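Local coordinates for polyketide synthase type I (Bacillus amyloliquefaciens, PDB 5KKU), which probably catalyses dehydration of carrier-bound polyketide intermediates, as the N-terminal dehydratase domain of an antibiotic assembly-line synthase, at residues I21-D24 with I30-L33. Sequence-based numbering, arbitrary orientation.
Sequences IVRD and IRVL
Val-22 packs against the Arg-31 side chain and the Val-32 carbonyl in a van der Waals contact between the short helix 20-23 and the strand 30-33, with hydrocarbon groups lying on carbonyl oxygens. It illustrates how a helical turn can meet a strand without a hydrogen bond between them. The CG1 methyl of Val-22, placed anti to its own carbonyl carbon (chi1 -60°), lies against the carbonyl of Val-32, 3.2 Å from the O atom, while Val-22 CB sits 3.8 Å from Arg-31 CB. In return the extended aliphatic part of Arg-31 runs alongside the Val-22 carbonyl, Arg-31 CG 3.3 Å from Val-22 O. Further out, Arg-23 CG lies over one face of the Arg-31 guanidinium, whose NH1 is hydrogen-bonded to the His-17 carbonyl; Arg-23 itself turns its charge to Asp-24, NH1 to OD2 3.1 Å. Both segments belong to the predicted N-terminal hotdog fold of a double-hotdog dehydratase. His-25, the predicted proton acceptor, lies on the intervening strand 25-27, and the side chain of Val-32, directed away from the helix, is about 5 Å from that of His-25. At the other end Ile-21 CG2 meets Leu-33 CD1 at 3.8 Å, beside helix 37-49.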
loop_
_atom_site.group_PDB
_atom_site.type_symbol
_atom_site.label_atom_id
_atom_site.label_comp_id
_atom_site.label_asym_id
_atom_site.label_seq_id
_atom_site.Cartn_x
_atom_site.Cartn_y
_atom_site.Cartn_z
ATOM N N ILE A 21 4.369 -1.967 12.111
ATOM C CA ILE A 21 3.923 -1.115 11.015
ATOM C C ILE A 21 3.637 0.303 11.498
ATOM O O ILE A 21 4.252 1.264 11.035
ATOM C CB ILE A 21 2.661 -1.681 10.337
ATOM C CG1 ILE A 21 2.945 -3.066 9.752
ATOM C CG2 ILE A 21 2.167 -0.732 9.256
ATOM C CD1 ILE A 21 1.726 -3.958 9.674
ATOM N N VAL A 22 2.699 0.426 12.431
ATOM C CA VAL A 22 2.329 1.726 12.978
ATOM C C VAL A 22 3.468 2.327 13.795
ATOM O O VAL A 22 3.604 3.547 13.887
ATOM C CB VAL A 22 1.072 1.630 13.863
ATOM C CG1 VAL A 22 -0.108 1.113 13.054
ATOM C CG2 VAL A 22 1.336 0.734 15.064
ATOM N N ARG A 23 4.277 1.506 14.373
ATOM C CA ARG A 23 5.338 2.040 15.129
ATOM C C ARG A 23 6.277 2.783 14.231
ATOM O O ARG A 23 6.793 3.781 14.587
ATOM C CB ARG A 23 6.007 0.908 15.844
ATOM C CG ARG A 23 7.302 1.114 16.561
ATOM C CD ARG A 23 7.744 -0.300 16.819
ATOM N NE ARG A 23 9.051 -0.497 17.341
ATOM C CZ ARG A 23 10.155 -0.669 16.642
ATOM N NH1 ARG A 23 10.200 -0.635 15.363
ATOM N NH2 ARG A 23 11.243 -0.901 17.278
ATOM N N ASP A 24 6.441 2.270 13.028
ATOM C CA ASP A 24 7.413 2.804 12.097
ATOM C C ASP A 24 6.732 3.516 10.922
ATOM O O ASP A 24 7.266 3.671 9.878
ATOM C CB ASP A 24 8.343 1.704 11.625
ATOM C CG ASP A 24 9.313 1.250 12.699
ATOM O OD1 ASP A 24 9.385 1.851 13.760
ATOM O OD2 ASP A 24 10.012 0.311 12.454
ATOM N N ILE A 30 1.699 10.756 14.895
ATOM C CA ILE A 30 0.633 9.851 15.253
ATOM C C ILE A 30 0.793 8.539 14.491
ATOM O O ILE A 30 1.063 8.560 13.343
ATOM C CB ILE A 30 -0.735 10.467 15.026
ATOM C CG1 ILE A 30 -0.937 11.671 15.918
ATOM C CG2 ILE A 30 -1.810 9.453 15.230
ATOM C CD1 ILE A 30 -1.890 12.652 15.336
ATOM N N ARG A 31 0.613 7.418 15.181
ATOM C CA ARG A 31 0.740 6.106 14.558
ATOM C C ARG A 31 -0.520 5.743 13.779
ATOM O O ARG A 31 -1.612 5.677 14.343
ATOM C CB ARG A 31 1.033 5.037 15.612
ATOM C CG ARG A 31 2.317 5.269 16.391
ATOM C CD ARG A 31 2.610 4.112 17.331
ATOM N NE ARG A 31 3.640 4.448 18.310
ATOM C CZ ARG A 31 4.263 3.559 19.075
ATOM N NH1 ARG A 31 3.963 2.270 18.977
ATOM N NH2 ARG A 31 5.187 3.955 19.939
ATOM N N VAL A 32 -0.361 5.508 12.481
ATOM C CA VAL A 32 -1.484 5.150 11.622
ATOM C C VAL A 32 -1.197 3.869 10.847
ATOM O O VAL A 32 -0.063 3.389 10.820
ATOM C CB VAL A 32 -1.815 6.277 10.628
ATOM C CG1 VAL A 32 -3.019 5.898 9.779
ATOM C CG2 VAL A 32 -2.067 7.582 11.370
ATOM N N LEU A 33 -2.230 3.319 10.217
ATOM C CA LEU A 33 -2.091 2.093 9.441
ATOM C C LEU A 33 -2.155 2.377 7.944
ATOM O O LEU A 33 -3.190 2.818 7.434
ATOM C CB LEU A 33 -3.173 1.085 9.832
ATOM C CG LEU A 33 -3.062 -0.306 9.205
ATOM C CD1 LEU A 33 -1.642 -0.838 9.328
ATOM C CD2 LEU A 33 -4.056 -1.265 9.843
#